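Local atomic coordinates of ribulose bisphosphate carboxylase (Hyperthermus butylicus DSM 5456, PDB entry 6HUN), a protein that probably catalyses the addition of carbon dioxide and water to ribulose 1,5-bisphosphate, giving two molecules of 3-phosphoglycerate, as a magnesium-dependent type III Rubisco. Residues D325-G330 against K374-V379; S311-A316 against L345-I350; G152-I157 against H280-A285. All coordinates share one frame; numbering follows the deposited sequence.

Contact 1: residues D325-G330 against K374-V379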
# COMPACT_ATOMS: atom_id res chain seq x y z
N ASP A 325 14.59 -11.19 1.57
CA ASP A 325 15.83 -11.76 1.07
C ASP A 325 15.88 -11.82 -0.45
O ASP A 325 16.97 -11.98 -1.03
CB ASP A 325 16.02 -13.17 1.58
CG ASP A 325 16.14 -13.21 3.10
OD1 ASP A 325 17.19 -12.80 3.59
OD2 ASP A 325 15.13 -13.53 3.75
N HIS A 326 14.72 -11.72 -1.11
CA HIS A 326 14.65 -11.72 -2.56
C HIS A 326 13.63 -10.67 -3.00
O HIS A 326 12.60 -10.50 -2.36
CB HIS A 326 14.14 -13.02 -3.21
CG HIS A 326 14.56 -14.31 -2.59
ND1 HIS A 326 13.80 -15.45 -2.73
CD2 HIS A 326 15.68 -14.68 -1.92
CE1 HIS A 326 14.43 -16.48 -2.17
NE2 HIS A 326 15.57 -16.04 -1.67
N VAL A 327 13.87 -10.02 -4.14
CA VAL A 327 12.84 -9.05 -4.59
C VAL A 327 12.96 -8.88 -6.11
O VAL A 327 14.05 -8.93 -6.68
CB VAL A 327 12.95 -7.69 -3.86
CG1 VAL A 327 14.08 -6.86 -4.41
CG2 VAL A 327 11.60 -6.84 -4.09
N HIS A 328 11.83 -8.71 -6.76
CA HIS A 328 11.85 -8.61 -8.22
C HIS A 328 12.24 -7.18 -8.59
O HIS A 328 11.69 -6.22 -8.04
CB HIS A 328 10.46 -8.96 -8.75
CG HIS A 328 10.41 -9.29 -10.20
ND1 HIS A 328 10.72 -8.37 -11.18
CD2 HIS A 328 10.08 -10.43 -10.85
CE1 HIS A 328 10.60 -8.93 -12.37
NE2 HIS A 328 10.20 -10.18 -12.20
N VAL A 329 13.17 -7.04 -9.52
CA VAL A 329 13.71 -5.76 -9.94
C VAL A 329 13.19 -5.32 -11.29
O VAL A 329 13.66 -4.29 -11.84
CB VAL A 329 15.26 -5.79 -9.99
CG1 VAL A 329 15.81 -5.90 -8.60
CG2 VAL A 329 15.78 -6.94 -10.83
N GLY A 330 12.28 -6.08 -11.88
CA GLY A 330 11.82 -5.69 -13.20
C GLY A 330 12.79 -6.09 -14.30
O GLY A 330 13.92 -6.51 -14.05
N LYS A 374 22.20 -6.88 4.96
CA LYS A 374 22.71 -7.88 4.02
C LYS A 374 22.17 -7.59 2.62
O LYS A 374 21.15 -6.92 2.51
CB LYS A 374 22.22 -9.26 4.43
CG LYS A 374 23.01 -9.83 5.72
CD LYS A 374 22.35 -11.00 6.28
CE LYS A 374 23.29 -11.59 7.44
NZ LYS A 374 22.58 -12.65 8.15
N PRO A 375 22.88 -8.01 1.59
CA PRO A 375 22.36 -7.87 0.22
C PRO A 375 21.18 -8.79 -0.06
O PRO A 375 21.00 -9.85 0.54
CB PRO A 375 23.56 -8.24 -0.66
CG PRO A 375 24.38 -9.13 0.19
CD PRO A 375 24.20 -8.69 1.64
N VAL A 376 20.39 -8.39 -1.04
CA VAL A 376 19.15 -9.04 -1.44
C VAL A 376 19.39 -9.74 -2.79
O VAL A 376 20.03 -9.16 -3.64
CB VAL A 376 18.04 -7.97 -1.57
CG1 VAL A 376 16.83 -8.57 -2.23
CG2 VAL A 376 17.72 -7.46 -0.11
N PHE A 377 18.76 -10.90 -3.02
CA PHE A 377 18.75 -11.54 -4.37
C PHE A 377 17.78 -10.81 -5.30
O PHE A 377 16.57 -10.87 -5.08
CB PHE A 377 18.30 -13.00 -4.28
CG PHE A 377 19.41 -14.01 -4.36
CD1 PHE A 377 20.30 -14.06 -5.47
CD2 PHE A 377 19.55 -14.94 -3.34
CE1 PHE A 377 21.32 -15.03 -5.54
CE2 PHE A 377 20.57 -15.88 -3.40
CZ PHE A 377 21.46 -15.93 -4.47
N PRO A 378 18.24 -10.21 -6.38
CA PRO A 378 17.31 -9.71 -7.39
C PRO A 378 16.71 -10.91 -8.09
O PRO A 378 17.39 -11.93 -8.32
CB PRO A 378 18.20 -8.91 -8.37
CG PRO A 378 19.51 -8.79 -7.71
CD PRO A 378 19.65 -9.90 -6.68
N VAL A 379 15.45 -10.78 -8.45
CA VAL A 379 14.74 -11.81 -9.18
C VAL A 379 14.49 -11.31 -10.60
O VAL A 379 13.98 -10.20 -10.79
CB VAL A 379 13.43 -12.17 -8.47
CG1 VAL A 379 12.60 -13.12 -9.33
CG2 VAL A 379 13.77 -12.68 -7.04

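Contact 2: residues S311-A316 against L345-I350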
# COMPACT_ATOMS: atom_id res chain seq x y z
N SER A 311 9.36 5.76 -7.06
CA SER A 311 10.16 4.96 -7.97
C SER A 311 10.27 3.54 -7.46
O SER A 311 10.24 3.27 -6.24
CB SER A 311 11.59 5.56 -8.12
OG SER A 311 12.21 5.40 -6.85
N MET A 312 10.35 2.58 -8.40
CA MET A 312 10.54 1.20 -7.96
C MET A 312 11.88 1.08 -7.24
O MET A 312 12.05 0.22 -6.36
CB MET A 312 10.51 0.25 -9.19
CG MET A 312 10.80 -1.25 -8.78
SD MET A 312 9.38 -1.90 -7.78
CE MET A 312 10.30 -2.93 -6.61
N PHE A 313 12.86 1.90 -7.63
CA PHE A 313 14.14 1.95 -6.93
C PHE A 313 13.92 2.10 -5.42
O PHE A 313 14.50 1.37 -4.62
CB PHE A 313 14.96 3.09 -7.52
CG PHE A 313 16.38 3.21 -6.95
CD1 PHE A 313 16.59 3.90 -5.75
CD2 PHE A 313 17.50 2.68 -7.64
CE1 PHE A 313 17.94 4.09 -5.23
CE2 PHE A 313 18.77 2.83 -7.12
CZ PHE A 313 19.01 3.52 -5.93
N LEU A 314 13.10 3.06 -5.01
CA LEU A 314 12.93 3.31 -3.58
C LEU A 314 12.10 2.19 -2.94
O LEU A 314 12.34 1.78 -1.79
CB LEU A 314 12.32 4.71 -3.40
CG LEU A 314 11.92 5.12 -1.96
CD1 LEU A 314 13.16 5.10 -1.08
CD2 LEU A 314 11.26 6.49 -1.85
N VAL A 315 11.12 1.66 -3.67
CA VAL A 315 10.37 0.54 -3.11
C VAL A 315 11.35 -0.62 -2.82
O VAL A 315 11.24 -1.30 -1.79
CB VAL A 315 9.29 0.10 -4.10
CG1 VAL A 315 8.64 -1.26 -3.66
CG2 VAL A 315 8.24 1.22 -4.29
N ALA A 316 12.28 -0.89 -3.74
CA ALA A 316 13.26 -1.95 -3.53
C ALA A 316 14.18 -1.66 -2.34
O ALA A 316 14.48 -2.55 -1.52
CB ALA A 316 14.13 -2.18 -4.81
N LEU A 345 19.26 -2.04 -14.02
CA LEU A 345 20.62 -2.24 -13.50
C LEU A 345 20.84 -1.44 -12.22
O LEU A 345 21.52 -1.91 -11.31
CB LEU A 345 21.69 -1.88 -14.55
CG LEU A 345 22.16 -3.01 -15.48
CD1 LEU A 345 20.97 -3.87 -15.93
CD2 LEU A 345 22.89 -2.44 -16.69
N GLU A 346 20.25 -0.24 -12.11
CA GLU A 346 20.32 0.51 -10.86
C GLU A 346 19.55 -0.20 -9.74
O GLU A 346 20.01 -0.22 -8.59
CB GLU A 346 19.83 1.96 -11.07
CG GLU A 346 20.82 2.74 -11.97
CD GLU A 346 22.31 2.67 -11.49
OE1 GLU A 346 22.61 3.28 -10.45
OE2 GLU A 346 23.21 2.03 -12.13
N HIS A 347 18.39 -0.78 -10.06
CA HIS A 347 17.65 -1.60 -9.08
C HIS A 347 18.49 -2.74 -8.53
O HIS A 347 18.44 -3.04 -7.33
CB HIS A 347 16.42 -2.25 -9.68
CG HIS A 347 15.36 -1.30 -10.13
ND1 HIS A 347 14.27 -1.73 -10.85
CD2 HIS A 347 15.23 0.04 -9.97
CE1 HIS A 347 13.50 -0.68 -11.12
NE2 HIS A 347 14.07 0.40 -10.61
N THR A 348 19.15 -3.48 -9.41
CA THR A 348 19.99 -4.58 -8.91
C THR A 348 21.13 -4.04 -8.06
O THR A 348 21.45 -4.60 -7.01
CB THR A 348 20.59 -5.43 -10.07
OG1 THR A 348 21.63 -4.70 -10.71
CG2 THR A 348 19.51 -5.85 -11.08
N ARG A 349 21.70 -2.89 -8.47
CA ARG A 349 22.79 -2.36 -7.65
C ARG A 349 22.31 -1.95 -6.28
O ARG A 349 22.98 -2.24 -5.28
CB ARG A 349 23.49 -1.16 -8.32
CG ARG A 349 24.33 -1.48 -9.53
CD ARG A 349 24.89 -0.16 -10.12
NE ARG A 349 25.84 0.44 -9.17
CZ ARG A 349 25.97 1.74 -8.90
NH1 ARG A 349 26.87 2.12 -7.99
NH2 ARG A 349 25.22 2.66 -9.51
N ILE A 350 21.15 -1.30 -6.19
CA ILE A 350 20.75 -0.82 -4.87
C ILE A 350 20.37 -1.97 -3.91
O ILE A 350 20.52 -1.84 -2.70
CB ILE A 350 19.62 0.22 -4.97
CG1 ILE A 350 19.46 0.98 -3.61
CG2 ILE A 350 18.22 -0.42 -5.38
CD1 ILE A 350 20.73 1.80 -3.22
O HOH W 1 13.06 3.06 -10.45

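Contact 3: residues G152-I157 against H280-A285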
# COMPACT_ATOMS: atom_id res chain seq x y z
N GLY A 152 17.11 -5.46 8.08
CA GLY A 152 17.55 -5.94 6.77
C GLY A 152 17.27 -7.42 6.62
O GLY A 152 16.59 -8.06 7.45
N PRO A 153 17.76 -8.00 5.53
CA PRO A 153 17.48 -9.41 5.26
C PRO A 153 18.00 -10.29 6.39
O PRO A 153 19.05 -10.01 7.02
CB PRO A 153 18.23 -9.67 3.93
CG PRO A 153 18.35 -8.29 3.26
CD PRO A 153 18.48 -7.31 4.43
N ASN A 154 17.24 -11.36 6.66
CA ASN A 154 17.64 -12.35 7.68
C ASN A 154 18.80 -13.19 7.15
O ASN A 154 19.74 -13.52 7.87
CB ASN A 154 16.49 -13.27 8.00
CG ASN A 154 16.76 -14.15 9.23
OD1 ASN A 154 17.47 -13.75 10.12
ND2 ASN A 154 16.14 -15.33 9.29
N LYS A 155 18.70 -13.55 5.89
CA LYS A 155 19.65 -14.50 5.26
C LYS A 155 20.52 -13.85 4.21
O LYS A 155 21.74 -14.05 4.23
CB LYS A 155 18.89 -15.67 4.64
CG LYS A 155 18.15 -16.56 5.67
CD LYS A 155 19.14 -17.27 6.53
CE LYS A 155 18.41 -18.06 7.59
NZ LYS A 155 19.39 -18.96 8.20
N GLY A 156 19.94 -13.02 3.38
CA GLY A 156 20.66 -12.39 2.28
C GLY A 156 21.07 -13.41 1.21
O GLY A 156 20.73 -14.59 1.26
N ILE A 157 21.81 -12.91 0.22
CA ILE A 157 22.33 -13.77 -0.84
C ILE A 157 23.08 -14.96 -0.25
O ILE A 157 22.83 -16.13 -0.59
CB ILE A 157 23.24 -12.93 -1.74
CG1 ILE A 157 22.33 -11.86 -2.45
CG2 ILE A 157 23.90 -13.85 -2.80
CD1 ILE A 157 23.10 -10.99 -3.48
N HIS A 280 6.49 -7.63 10.42
CA HIS A 280 6.11 -8.72 11.33
C HIS A 280 6.60 -10.08 10.81
O HIS A 280 7.13 -10.90 11.59
CB HIS A 280 4.60 -8.75 11.48
CG HIS A 280 4.12 -9.62 12.62
ND1 HIS A 280 4.60 -9.52 13.90
CD2 HIS A 280 3.17 -10.59 12.65
CE1 HIS A 280 4.00 -10.41 14.67
NE2 HIS A 280 3.13 -11.08 13.93
N ALA A 281 6.44 -10.33 9.51
CA ALA A 281 6.99 -11.59 8.95
C ALA A 281 8.50 -11.66 9.15
O ALA A 281 9.05 -12.76 9.43
CB ALA A 281 6.61 -11.65 7.46
N ARG A 282 9.18 -10.51 9.13
CA ARG A 282 10.62 -10.52 9.31
C ARG A 282 10.99 -10.90 10.74
O ARG A 282 11.97 -11.64 10.98
CB ARG A 282 11.21 -9.15 8.90
CG ARG A 282 12.68 -8.97 9.19
CD ARG A 282 13.57 -10.06 8.49
NE ARG A 282 14.97 -9.79 8.75
CZ ARG A 282 15.62 -10.20 9.84
NH1 ARG A 282 15.00 -10.99 10.73
NH2 ARG A 282 16.91 -9.90 10.00
N GLU A 283 10.18 -10.46 11.71
CA GLU A 283 10.43 -10.93 13.07
C GLU A 283 10.18 -12.41 13.21
O GLU A 283 10.89 -13.09 13.96
CB GLU A 283 9.52 -10.15 14.04
CG GLU A 283 10.03 -8.78 14.37
CD GLU A 283 9.18 -8.04 15.42
OE1 GLU A 283 9.70 -7.10 16.07
OE2 GLU A 283 7.98 -8.38 15.55
N LEU A 284 9.10 -12.93 12.60
CA LEU A 284 8.92 -14.39 12.72
C LEU A 284 10.00 -15.15 11.96
O LEU A 284 10.40 -16.24 12.39
CB LEU A 284 7.55 -14.82 12.22
CG LEU A 284 6.44 -14.20 13.09
CD1 LEU A 284 5.08 -14.32 12.43
CD2 LEU A 284 6.45 -14.78 14.51
N ALA A 285 10.49 -14.61 10.85
CA ALA A 285 11.61 -15.26 10.17
C ALA A 285 12.84 -15.33 11.07
O ALA A 285 13.63 -16.29 10.99
CB ALA A 285 11.94 -14.50 8.87

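Contact 1: residues D325-G330 against K374-V379
Strands 326-328 and 377-379 run parallel, paired through Phe377 N to Asp325 O (2.9 Å), Val327 N to Phe377 O (3.0 Å) and Val379 N to Val327 O (2.9 Å). The last donor sits above the plane of the Val327 carbonyl, and its N-H is the least straight of the three at 144°. Val327 O also receives a CA-H...O contact from Pro378. Pro378 has no N-H to give, but the ladder does not need one there. On one face, His326 and Phe377 point the same way, with His326 CD2 3.9 Å from Phe377 CB. His326 ND1 is hydrogen-bonded to His293 on the next strand. Val379 CG2 touches His326 CB on this face. These are neighbouring strands of the closed eight-stranded parallel barrel of the Rubisco catalytic domain. The face with His326, Phe377 and Val379 looks into the barrel interior, where all three touch Ile401 of strand 401-403. The face with Val327 and Pro378 packs outward, and Pro378 meets Val351 of helix 339-352. At the C-terminal end of the strands, where substrate is predicted to bind, His328 swings its CG anti to the backbone N (chi1 -163°). The ring then lies with one face over Val379 O, which is 3.7 Å from its plane. His328 ND1 accepts from Gly330 N at 2.9 Å, and NE2 is hydrogen-bonded to Ser381, so both ring nitrogens are held. A leucine at His328 would probably leave Gly330 N and Ser381 OG without this partner and the turn after the strand less fixed. On the Pro378 side, Val329 CG1 lies 3.9 Å from Pro378 CB.

Contact 2: residues S311-A316 against L345-I350
Phe313 lies against Ile350, and this pair carries most of the apolar contact. Ile350 CG2 sits over one face of the Phe313 ring, 4.0 Å from its centroid and offset toward the rim, a CH-pi contact. Ile350 CG1 reaches the far end of the ring, 3.5 Å from Phe313 CZ. The ring gets there because Phe313 CG lies beside the carbonyl carbon, opposite N (chi1 -176°), which carries the ring toward helix 339-352. His347 comes in at the edge of the same ring. Its own ring also lies beside Met312, with His347 CE1 3.6 Å from Met312 CG, and the two side chains meet at about a right angle. No direct hydrogen bond joins the two segments. A water bridges them instead. It accepts from Phe313 N at 3.1 Å and lies 2.8 Å from His347 NE2, at the edge of the imidazole and in its plane. The other ring nitrogen, ND1, is hydrogen-bonded to Val329 O, so both imidazole nitrogens are engaged. In the next shell, Ser311 OG caps the N terminus of helix 312-322 by accepting from Leu314 N at 3.1 Å. Glu346 forms a salt bridge with Arg349 one turn on, and it is also bound by Tyr356 and Lys359. Tyr356 meets the Phe313 ring edge-to-face. Helices 312-322 and 339-352 flank strand 326-328 in the chain and pack on the outside of the barrel, where their segments 312-316 and 345-350 run nearly parallel, 18° apart. Strand 132-141 of the N-terminal sheet touches the start of helix 312-322 through Leu314.

Contact 3: residues G152-I157 against H280-A285
Arg282 leaves its helix with CG turned to the side of the carbonyl carbon (chi1 173°), bends at chi2, extends at chi3 and turns again at chi4, which lays the guanidinium along the loop at 152-154. Asn154 takes much the same first rotation (chi1 -169°), and this carries the amide toward the helix over the same guanidinium. The main bond runs from Arg282 NE to Gly152 O, at 2.7 Å and with an N-H angle of 158°. It is nearly collinear with the C=O bond, and the oxygen lies in the guanidinium plane. Arg282 NH2 adds a weak second bond to Gly152 O at 3.2 Å. Asn154 covers one face of the guanidinium: its CA is 3.5 Å from Arg282 NH2 and its CB 3.7 Å from Arg282 CZ. Asn154 ND2 passes close to Ala285 O but donates instead to Leu290 O. The loop leads into helix 156-164 of the catalytic barrel, while Arg282 belongs to helix 275-288. Further along the loop, Lys155 forms a salt bridge with Asp289, just beyond that helix. On the other side of helix 275-288, Leu284 packs on Arg249 of the second subunit. The positive charge of Arg282 thus meets a neutral carbonyl on the loop. Its carboxylate partner is Glu286, one turn on in its own helix, through NH1, so the charge is probably balanced within the helix while NE and NH2 hold the loop.

Overall arrangement
From the N terminus, the chain first reaches segment 152-157. Contact 3 closes there when helix 275-288 arrives, after 122 intervening residues and the first strands of the barrel, and it ties the lead-in of helix 156-164 to that helix. Contacts 1 and 2 both open after contact 3 has closed. Their segments alternate: 311-316, 325-330, 345-350, then 374-379, so the two loops cross. They also touch, since Val329 of contact 1 packs on Thr348 of contact 2. Contact 1 joins two adjacent barrel strands, and contact 2 joins two of the outer helices. Contact 3 reaches contact 1 through Asp325, which accepts from Lys155 N and Gly156 N. Contacts 2 and 3 do not touch, their nearest atoms being about 7 Å apart.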